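Local coordinates for protein 4-alpha-glucanotransferase (Corynebacterium glutamicum, PDB 5B68) that belongs to the amylomaltase family and combines an N-terminal beta-sandwich domain with a larger domain of the TIM-barrel type, at residues G82-D93 and I126-G137; I160-T168 and G492-A503. All coordinates share one frame; numbering follows the deposited sequence.

Contact 1 (G82-D93 and I126-G137)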
loop_
_atom_site.group_PDB
_atom_site.type_symbol
_atom_site.label_atom_id
_atom_site.label_comp_id
_atom_site.label_asym_id
_atom_site.label_seq_id
_atom_site.Cartn_x
_atom_site.Cartn_y
_atom_site.Cartn_z
ATOM N N GLY A 82 -0.366 20.621 -18.744
ATOM C CA GLY A 82 0.478 21.296 -19.727
ATOM C C GLY A 82 0.718 20.549 -21.043
ATOM O O GLY A 82 1.155 21.162 -22.006
ATOM N N ASP A 83 0.507 19.221 -21.103
ATOM C CA ASP A 83 0.757 18.452 -22.338
ATOM C C ASP A 83 -0.441 18.505 -23.264
ATOM O O ASP A 83 -1.544 18.217 -22.862
ATOM C CB ASP A 83 1.159 17.029 -22.011
ATOM C CG ASP A 83 1.509 16.196 -23.256
ATOM O OD1 ASP A 83 1.965 16.771 -24.276
ATOM O OD2 ASP A 83 1.343 14.951 -23.181
ATOM N N GLU A 84 -0.221 18.949 -24.504
ATOM C CA GLU A 84 -1.235 18.944 -25.542
ATOM C C GLU A 84 -1.271 17.576 -26.224
ATOM O O GLU A 84 -0.864 17.392 -27.349
ATOM C CB GLU A 84 -0.976 20.068 -26.562
ATOM C CG GLU A 84 -1.151 21.442 -25.986
ATOM C CD GLU A 84 -0.785 22.518 -27.017
ATOM O OE1 GLU A 84 0.382 22.869 -27.120
ATOM O OE2 GLU A 84 -1.654 22.953 -27.759
ATOM N N LEU A 85 -1.744 16.574 -25.507
ATOM C CA LEU A 85 -1.632 15.229 -25.907
ATOM C C LEU A 85 -2.559 14.910 -27.084
ATOM O O LEU A 85 -3.693 15.370 -27.096
ATOM C CB LEU A 85 -1.948 14.342 -24.702
ATOM C CG LEU A 85 -1.957 12.830 -24.962
ATOM C CD1 LEU A 85 -1.440 12.121 -23.730
ATOM C CD2 LEU A 85 -3.315 12.256 -25.287
ATOM N N VAL A 86 -2.052 14.083 -27.994
ATOM C CA VAL A 86 -2.761 13.705 -29.222
ATOM C C VAL A 86 -3.283 12.286 -29.032
ATOM O O VAL A 86 -2.529 11.406 -28.671
ATOM C CB VAL A 86 -1.879 13.824 -30.460
ATOM C CG1 VAL A 86 -2.596 13.326 -31.703
ATOM C CG2 VAL A 86 -1.430 15.297 -30.638
ATOM N N PHE A 87 -4.561 12.047 -29.346
ATOM C CA PHE A 87 -5.174 10.693 -29.214
ATOM C C PHE A 87 -5.989 10.358 -30.515
ATOM O O PHE A 87 -6.443 11.256 -31.234
ATOM C CB PHE A 87 -6.076 10.599 -27.957
ATOM C CG PHE A 87 -7.233 11.545 -27.958
ATOM C CD1 PHE A 87 -7.088 12.879 -27.563
ATOM C CD2 PHE A 87 -8.455 11.143 -28.422
ATOM C CE1 PHE A 87 -8.141 13.758 -27.639
ATOM C CE2 PHE A 87 -9.517 12.042 -28.487
ATOM C CZ PHE A 87 -9.382 13.327 -28.076
ATOM N N PRO A 88 -6.178 9.074 -30.787
ATOM C CA PRO A 88 -6.945 8.546 -31.910
ATOM C C PRO A 88 -8.407 8.381 -31.592
ATOM O O PRO A 88 -8.783 8.079 -30.476
ATOM C CB PRO A 88 -6.272 7.196 -32.216
ATOM C CG PRO A 88 -5.845 6.762 -30.846
ATOM C CD PRO A 88 -5.458 7.991 -30.094
ATOM N N VAL A 89 -9.239 8.661 -32.576
ATOM C CA VAL A 89 -10.665 8.351 -32.563
ATOM C C VAL A 89 -10.960 7.469 -33.806
ATOM O O VAL A 89 -10.365 7.694 -34.875
ATOM C CB VAL A 89 -11.441 9.659 -32.638
ATOM C CG1 VAL A 89 -12.898 9.477 -33.015
ATOM C CG2 VAL A 89 -11.380 10.408 -31.303
ATOM N N HIS A 90 -11.824 6.467 -33.667
ATOM C CA HIS A 90 -12.260 5.624 -34.757
ATOM C C HIS A 90 -13.758 5.780 -34.923
ATOM O O HIS A 90 -14.526 5.650 -33.955
ATOM C CB HIS A 90 -11.901 4.183 -34.501
ATOM C CG HIS A 90 -10.434 3.975 -34.338
ATOM N ND1 HIS A 90 -9.558 4.069 -35.400
ATOM C CD2 HIS A 90 -9.674 3.835 -33.242
ATOM C CE1 HIS A 90 -8.324 3.888 -34.973
ATOM N NE2 HIS A 90 -8.362 3.775 -33.664
ATOM N N VAL A 91 -14.183 6.082 -36.158
ATOM C CA VAL A 91 -15.617 6.189 -36.518
ATOM C C VAL A 91 -15.880 5.425 -37.838
ATOM O O VAL A 91 -14.944 5.172 -38.619
ATOM C CB VAL A 91 -16.082 7.645 -36.690
ATOM C CG1 VAL A 91 -16.071 8.392 -35.389
ATOM C CG2 VAL A 91 -15.244 8.378 -37.741
ATOM N N HIS A 92 -17.144 5.066 -38.105
ATOM C CA HIS A 92 -17.485 4.522 -39.440
ATOM C C HIS A 92 -17.053 5.568 -40.505
ATOM O O HIS A 92 -17.303 6.740 -40.352
ATOM C CB HIS A 92 -18.969 4.311 -39.555
ATOM C CG HIS A 92 -19.507 3.241 -38.672
ATOM N ND1 HIS A 92 -18.775 2.641 -37.665
ATOM C CD2 HIS A 92 -20.744 2.700 -38.600
ATOM C CE1 HIS A 92 -19.542 1.772 -37.018
ATOM N NE2 HIS A 92 -20.737 1.792 -37.567
ATOM N N ASP A 93 -16.347 5.134 -41.517
ATOM C CA ASP A 93 -15.740 6.049 -42.477
ATOM C C ASP A 93 -16.815 6.931 -43.156
ATOM O O ASP A 93 -17.862 6.452 -43.518
ATOM C CB ASP A 93 -14.920 5.271 -43.480
ATOM C CG ASP A 93 -14.101 6.157 -44.399
ATOM O OD1 ASP A 93 -13.402 7.100 -43.960
ATOM O OD2 ASP A 93 -14.088 5.830 -45.572
ATOM N N ILE A 126 -17.731 -3.328 -41.967
ATOM C CA ILE A 126 -17.873 -1.896 -41.814
ATOM C C ILE A 126 -16.537 -1.298 -42.203
ATOM O O ILE A 126 -15.498 -1.798 -41.769
ATOM C CB ILE A 126 -18.360 -1.515 -40.376
ATOM C CG1 ILE A 126 -19.777 -2.082 -40.186
ATOM C CG2 ILE A 126 -18.313 0.006 -40.157
ATOM C CD1 ILE A 126 -20.419 -1.836 -38.850
ATOM N N ARG A 127 -16.560 -0.181 -42.946
ATOM C CA ARG A 127 -15.319 0.539 -43.232
ATOM C C ARG A 127 -15.164 1.537 -42.090
ATOM O O ARG A 127 -16.066 2.361 -41.818
ATOM C CB ARG A 127 -15.290 1.242 -44.615
ATOM C CG ARG A 127 -13.880 1.714 -45.029
ATOM C CD ARG A 127 -13.749 2.282 -46.446
ATOM N NE ARG A 127 -14.714 3.368 -46.653
ATOM C CZ ARG A 127 -15.939 3.236 -47.182
ATOM N NH1 ARG A 127 -16.394 2.047 -47.609
ATOM N NH2 ARG A 127 -16.733 4.303 -47.281
ATOM N N TRP A 128 -14.002 1.496 -41.455
ATOM C CA TRP A 128 -13.675 2.371 -40.344
ATOM C C TRP A 128 -12.559 3.316 -40.726
ATOM O O TRP A 128 -11.681 2.960 -41.462
ATOM C CB TRP A 128 -13.191 1.568 -39.136
ATOM C CG TRP A 128 -14.261 0.836 -38.376
ATOM C CD1 TRP A 128 -14.776 -0.380 -38.678
ATOM C CD2 TRP A 128 -14.923 1.262 -37.181
ATOM N NE1 TRP A 128 -15.729 -0.731 -37.773
ATOM C CE2 TRP A 128 -15.838 0.257 -36.836
ATOM C CE3 TRP A 128 -14.836 2.391 -36.372
ATOM C CZ2 TRP A 128 -16.655 0.347 -35.717
ATOM C CZ3 TRP A 128 -15.657 2.480 -35.275
ATOM C CH2 TRP A 128 -16.544 1.458 -34.948
ATOM N N GLY A 129 -12.621 4.532 -40.215
ATOM C CA GLY A 129 -11.520 5.472 -40.372
ATOM C C GLY A 129 -10.994 5.907 -39.029
ATOM O O GLY A 129 -11.656 5.737 -38.039
ATOM N N GLU A 130 -9.840 6.558 -39.056
ATOM C CA GLU A 130 -9.188 7.075 -37.891
ATOM C C GLU A 130 -8.983 8.581 -38.027
ATOM O O GLU A 130 -8.537 9.032 -39.074
ATOM C CB GLU A 130 -7.850 6.378 -37.753
ATOM C CG GLU A 130 -7.115 6.711 -36.456
ATOM C CD GLU A 130 -5.838 5.924 -36.267
ATOM O OE1 GLU A 130 -4.739 6.499 -36.444
ATOM O OE2 GLU A 130 -5.887 4.734 -35.984
ATOM N N ALA A 131 -9.201 9.334 -36.953
ATOM C CA ALA A 131 -8.834 10.767 -36.850
ATOM C C ALA A 131 -8.023 11.004 -35.590
ATOM O O ALA A 131 -7.979 10.149 -34.722
ATOM C CB ALA A 131 -10.093 11.588 -36.854
ATOM N N SER A 132 -7.274 12.092 -35.555
ATOM C CA SER A 132 -6.502 12.494 -34.368
ATOM C C SER A 132 -6.974 13.792 -33.820
ATOM O O SER A 132 -7.326 14.778 -34.568
ATOM C CB SER A 132 -4.989 12.542 -34.622
ATOM O OG SER A 132 -4.388 11.262 -34.862
ATOM N N PHE A 133 -7.073 13.862 -32.501
ATOM C CA PHE A 133 -7.450 15.112 -31.830
ATOM C C PHE A 133 -6.446 15.401 -30.709
ATOM O O PHE A 133 -5.774 14.499 -30.199
ATOM C CB PHE A 133 -8.862 15.093 -31.267
ATOM C CG PHE A 133 -9.922 14.956 -32.318
ATOM C CD1 PHE A 133 -10.261 13.696 -32.775
ATOM C CD2 PHE A 133 -10.532 16.051 -32.880
ATOM C CE1 PHE A 133 -11.200 13.528 -33.769
ATOM C CE2 PHE A 133 -11.501 15.901 -33.867
ATOM C CZ PHE A 133 -11.856 14.638 -34.305
ATOM N N LYS A 134 -6.360 16.672 -30.369
ATOM C CA LYS A 134 -5.391 17.214 -29.456
ATOM C C LYS A 134 -6.119 17.892 -28.336
ATOM O O LYS A 134 -7.004 18.748 -28.531
ATOM C CB LYS A 134 -4.547 18.249 -30.213
ATOM C CG LYS A 134 -3.286 18.653 -29.542
ATOM C CD LYS A 134 -2.389 19.481 -30.480
ATOM C CE LYS A 134 -3.091 20.689 -31.075
ATOM N NZ LYS A 134 -2.199 21.457 -32.018
ATOM N N ILE A 135 -5.788 17.527 -27.110
ATOM C CA ILE A 135 -6.321 18.233 -25.984
ATOM C C ILE A 135 -5.615 19.601 -25.760
ATOM O O ILE A 135 -4.448 19.721 -26.101
ATOM C CB ILE A 135 -6.315 17.408 -24.672
ATOM C CG1 ILE A 135 -4.890 17.144 -24.173
ATOM C CG2 ILE A 135 -7.003 16.071 -24.880
ATOM C CD1 ILE A 135 -4.904 16.450 -22.795
ATOM N N PRO A 136 -6.323 20.542 -25.151
ATOM C CA PRO A 136 -5.761 21.829 -24.762
ATOM C C PRO A 136 -4.718 21.627 -23.686
ATOM O O PRO A 136 -4.823 20.697 -22.930
ATOM C CB PRO A 136 -6.945 22.577 -24.163
ATOM C CG PRO A 136 -8.151 21.828 -24.547
ATOM C CD PRO A 136 -7.735 20.423 -24.791
ATOM N N GLY A 137 -3.731 22.507 -23.649
ATOM C CA GLY A 137 -2.630 22.418 -22.727
ATOM C C GLY A 137 -2.882 23.048 -21.379
ATOM O O GLY A 137 -2.002 23.073 -20.554
HETATM O O HOH W 1 -3.108 21.163 -18.348
HETATM O O HOH W 2 -4.136 21.913 -27.819
#
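Phe87 and Phe133 pair across the antiparallel strands 86-92 and 126-134 as a hydrogen-bonded pair. Val89 with Ala131 and Val91 with Gly129 continue the ladder. The tight part is the face carrying Phe87, Val89 and Phe133. Phe87 CG sits between its backbone N and carbonyl carbon (chi1 61°). This leans the ring over the partner strand and brings CZ 3.7 Å from Phe133 CB. Phe87 CE1 also meets Ile135 CG2 at 3.8 Å. Val89 CG2 lies 3.8 Å from Phe133 CD1.

A second packed spot lies at one end. The edge of the His92 ring meets the face of the Trp128 ring, planes at 80°. Ile126 CG2 sits over the centre of one His92 face, a CH-pi contact. Beyond it, Arg127 NE donates to the anti side of Asp93 OD2 (2.8 Å), within a salt bridge. The other end is looser and faces solvent. There, exposed Glu84 reaches Ile135 O through a water, and Glu84 OE2 stays 4.5 Å from Lys134 NZ.

Strand 126-134 also pairs with strand 108-114. Asn116 is hydrogen-bonded to Glu130 and Ser132. Val99 of strand 98-102 packs on Phe87, Val89 and Phe133, inside the beta sandwich, and Ile135 reaches Leu159 and Ile161 of strand 153-162.

Contact 2 (I160-T168 and G492-A503)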
loop_
_atom_site.group_PDB
_atom_site.type_symbol
_atom_site.label_atom_id
_atom_site.label_comp_id
_atom_site.label_asym_id
_atom_site.label_seq_id
_atom_site.Cartn_x
_atom_site.Cartn_y
_atom_site.Cartn_z
ATOM N N ILE A 160 -7.754 12.176 -17.750
ATOM C CA ILE A 160 -7.279 12.361 -16.415
ATOM C C ILE A 160 -6.000 13.173 -16.496
ATOM O O ILE A 160 -5.056 12.756 -17.145
ATOM C CB ILE A 160 -7.015 10.995 -15.791
ATOM C CG1 ILE A 160 -8.328 10.150 -15.790
ATOM C CG2 ILE A 160 -6.525 11.174 -14.371
ATOM C CD1 ILE A 160 -8.058 8.696 -15.878
ATOM N N ILE A 161 -5.984 14.292 -15.836
ATOM C CA ILE A 161 -4.891 15.236 -15.934
ATOM C C ILE A 161 -4.113 15.271 -14.581
ATOM O O ILE A 161 -4.691 15.481 -13.489
ATOM C CB ILE A 161 -5.451 16.620 -16.267
ATOM C CG1 ILE A 161 -6.281 16.595 -17.586
ATOM C CG2 ILE A 161 -4.336 17.623 -16.351
ATOM C CD1 ILE A 161 -5.494 16.141 -18.822
ATOM N N THR A 162 -2.819 15.016 -14.666
ATOM C CA THR A 162 -2.043 14.673 -13.497
ATOM C C THR A 162 -0.935 15.706 -13.297
ATOM O O THR A 162 -0.530 16.397 -14.232
ATOM C CB THR A 162 -1.460 13.293 -13.624
ATOM O OG1 THR A 162 -0.426 13.283 -14.600
ATOM C CG2 THR A 162 -2.512 12.209 -13.921
ATOM N N PRO A 163 -0.529 15.915 -12.036
ATOM C CA PRO A 163 0.480 16.970 -11.806
ATOM C C PRO A 163 1.897 16.572 -12.174
ATOM O O PRO A 163 2.320 15.424 -11.969
ATOM C CB PRO A 163 0.329 17.271 -10.309
ATOM C CG PRO A 163 -0.066 15.946 -9.752
ATOM C CD PRO A 163 -1.018 15.355 -10.759
ATOM N N ALA A 164 2.664 17.540 -12.672
ATOM C CA ALA A 164 4.055 17.295 -12.958
ATOM C C ALA A 164 4.888 16.869 -11.690
ATOM O O ALA A 164 5.719 16.010 -11.787
ATOM C CB ALA A 164 4.672 18.530 -13.646
ATOM N N ARG A 165 4.607 17.491 -10.530
ATOM C CA ARG A 165 5.381 17.267 -9.326
ATOM C C ARG A 165 4.549 17.559 -8.075
ATOM O O ARG A 165 3.820 18.553 -7.984
ATOM C CB ARG A 165 6.599 18.165 -9.354
ATOM C CG ARG A 165 7.675 17.831 -8.294
ATOM C CD ARG A 165 8.828 18.846 -8.358
ATOM N NE ARG A 165 9.799 18.673 -7.249
ATOM C CZ ARG A 165 10.691 17.697 -7.150
ATOM N NH1 ARG A 165 11.544 17.726 -6.128
ATOM N NH2 ARG A 165 10.800 16.703 -8.061
ATOM N N LEU A 166 4.641 16.656 -7.120
ATOM C CA LEU A 166 4.039 16.812 -5.801
ATOM C C LEU A 166 4.682 18.024 -5.071
ATOM O O LEU A 166 5.908 18.071 -4.971
ATOM C CB LEU A 166 4.318 15.541 -4.980
ATOM C CG LEU A 166 3.510 14.368 -5.410
ATOM C CD1 LEU A 166 4.104 13.087 -4.927
ATOM C CD2 LEU A 166 2.071 14.525 -4.923
ATOM N N SER A 167 3.868 18.955 -4.622
ATOM C CA SER A 167 4.341 20.151 -3.865
ATOM C C SER A 167 5.074 19.801 -2.571
ATOM O O SER A 167 6.024 20.533 -2.189
ATOM C CB SER A 167 3.175 21.083 -3.600
ATOM O OG SER A 167 2.556 21.382 -4.799
ATOM N N THR A 168 4.730 18.674 -1.919
ATOM C CA THR A 168 5.420 18.306 -0.683
ATOM C C THR A 168 6.919 17.982 -0.912
ATOM O O THR A 168 7.727 18.020 0.037
ATOM C CB THR A 168 4.778 17.065 -0.017
ATOM O OG1 THR A 168 4.544 16.066 -1.010
ATOM C CG2 THR A 168 3.446 17.434 0.748
ATOM N N GLY A 492 0.892 8.585 -12.378
ATOM C CA GLY A 492 0.243 9.915 -12.547
ATOM C C GLY A 492 -0.974 10.081 -11.649
ATOM O O GLY A 492 -1.182 11.146 -11.062
ATOM N N ILE A 493 -1.753 9.040 -11.539
ATOM C CA ILE A 493 -2.916 9.087 -10.671
ATOM C C ILE A 493 -2.527 9.074 -9.185
ATOM O O ILE A 493 -3.166 9.703 -8.409
ATOM C CB ILE A 493 -3.893 7.969 -11.056
ATOM C CG1 ILE A 493 -4.555 8.300 -12.427
ATOM C CG2 ILE A 493 -4.987 7.757 -9.982
ATOM C CD1 ILE A 493 -5.212 7.086 -13.097
ATOM N N LEU A 494 -1.509 8.319 -8.783
ATOM C CA LEU A 494 -1.027 8.402 -7.454
ATOM C C LEU A 494 -0.615 9.848 -7.137
ATOM O O LEU A 494 -0.975 10.408 -6.087
ATOM C CB LEU A 494 0.141 7.421 -7.268
ATOM C CG LEU A 494 0.959 7.537 -6.005
ATOM C CD1 LEU A 494 0.087 7.242 -4.812
ATOM C CD2 LEU A 494 2.108 6.556 -6.067
ATOM N N ALA A 495 0.116 10.482 -8.040
ATOM C CA ALA A 495 0.552 11.866 -7.824
ATOM C C ALA A 495 -0.642 12.831 -7.758
ATOM O O ALA A 495 -0.652 13.732 -6.881
ATOM C CB ALA A 495 1.549 12.326 -8.868
ATOM N N LEU A 496 -1.629 12.585 -8.605
ATOM C CA LEU A 496 -2.824 13.402 -8.630
ATOM C C LEU A 496 -3.573 13.307 -7.310
ATOM O O LEU A 496 -3.855 14.342 -6.717
ATOM C CB LEU A 496 -3.735 13.038 -9.778
ATOM C CG LEU A 496 -5.129 13.707 -9.863
ATOM C CD1 LEU A 496 -5.073 15.214 -9.892
ATOM C CD2 LEU A 496 -5.829 13.150 -11.097
ATOM N N GLU A 497 -3.911 12.109 -6.897
ATOM C CA GLU A 497 -4.631 11.957 -5.639
ATOM C C GLU A 497 -3.883 12.517 -4.403
ATOM O O GLU A 497 -4.487 13.174 -3.517
ATOM C CB GLU A 497 -5.107 10.551 -5.486
ATOM C CG GLU A 497 -6.269 10.188 -6.412
ATOM C CD GLU A 497 -7.475 11.052 -6.208
ATOM O OE1 GLU A 497 -7.963 11.193 -5.044
ATOM O OE2 GLU A 497 -7.972 11.615 -7.226
ATOM N N ALA A 498 -2.584 12.250 -4.327
ATOM C CA ALA A 498 -1.743 12.847 -3.314
ATOM C C ALA A 498 -1.664 14.369 -3.369
ATOM O O ALA A 498 -1.756 15.038 -2.328
ATOM C CB ALA A 498 -0.336 12.189 -3.301
ATOM N N GLU A 499 -1.540 14.944 -4.559
ATOM C CA GLU A 499 -1.491 16.374 -4.690
ATOM C C GLU A 499 -2.801 16.987 -4.220
ATOM O O GLU A 499 -2.749 17.941 -3.445
ATOM C CB GLU A 499 -1.130 16.798 -6.095
ATOM C CG GLU A 499 -0.963 18.296 -6.261
ATOM C CD GLU A 499 0.288 18.881 -5.605
ATOM O OE1 GLU A 499 1.055 18.146 -5.013
ATOM O OE2 GLU A 499 0.493 20.093 -5.666
ATOM N N LEU A 500 -3.945 16.387 -4.546
ATOM C CA LEU A 500 -5.282 16.936 -4.127
ATOM C C LEU A 500 -5.442 16.858 -2.579
ATOM O O LEU A 500 -6.105 17.717 -1.951
ATOM C CB LEU A 500 -6.405 16.156 -4.783
ATOM C CG LEU A 500 -6.564 16.192 -6.305
ATOM C CD1 LEU A 500 -7.655 15.280 -6.825
ATOM C CD2 LEU A 500 -6.769 17.643 -6.751
ATOM N N ALA A 501 -4.801 15.859 -1.984
ATOM C CA ALA A 501 -4.817 15.646 -0.556
ATOM C C ALA A 501 -3.695 16.419 0.159
ATOM O O ALA A 501 -3.658 16.320 1.366
ATOM C CB ALA A 501 -4.671 14.154 -0.248
ATOM N N GLY A 502 -2.831 17.175 -0.548
ATOM C CA GLY A 502 -1.686 17.925 0.053
ATOM C C GLY A 502 -0.659 17.005 0.703
ATOM O O GLY A 502 -0.045 17.328 1.726
ATOM N N ALA A 503 -0.539 15.824 0.123
ATOM C CA ALA A 503 0.236 14.726 0.707
ATOM C C ALA A 503 1.639 14.480 0.208
ATOM O O ALA A 503 1.999 14.774 -0.911
ATOM C CB ALA A 503 -0.601 13.408 0.602
HETATM O O HOH W 3 1.165 20.713 -8.625
HETATM O O HOH W 4 1.902 17.225 -2.442
#
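Thr162 and Leu496 bring the two backbones closest, with CA atoms 5.1 Å apart. Here the end of strand 153-162 passes over helix 487-500 at 73°, the short-segment axes approaching to 7.8 Å. The chain then follows the helix towards its C-terminal end. That end closes with a Schellman motif at Gly502.

The packing at the strand end is largely apolar. Ile160 CG2 meets Leu496 CD2 at 3.9 Å, the two side chains crossing at about a right angle. The Pro163 ring lies on the helix backbone, with CD 3.4 Å from Leu496 CA. Leu166 points CD2 at the Ala498 methyl, CB, 3.7 Å away.

Glu499 carries the polar part. Its CG is anti to the backbone N, and the chain bends at chi2 (71°), turning the carboxylate to the start of helix 167-174. Glu499 OE1 takes the Ser167 N-H on its syn side at 3.0 Å. Glu499 OE2 accepts from Ser167 OG at 2.6 Å through its syn lone pair. Thr168 OG1 donates to Ala503 O at 2.9 Å, from above the carbonyl plane. One water joins Thr168 N, Glu499 OE1 and Ala503 O.

The N-H and hydroxyl of Ser167 hold the Glu499 carboxylate, with a water at each oxygen. Its place at a helix N-terminus probably favours the charged form. The contact joins the sandwich's last strand, and the residues after it, to helix 487-500.

In the fold
The two contacts share the mixed sheet of the N-terminal beta sandwich, since strand 153-162 leads from it into contact 2. Their centres are 26 Å apart, yet they touch: Ile135 CD1 of contact 1 packs on Ile161 CD1 of contact 2 at 4.0 Å. Contact 1 pairs strands of the sandwich, and its centre is about 35 Å from the centre of the chain. The centre of contact 2 is about 16 Å from that point, where the sandwich meets helix 487-500 of the barrel domain. That helix runs on to barrel strand 504-507. A bound sulfate, probably from the crystallisation liquor, lies about 5 Å from the side chain of Pro136 in contact 1.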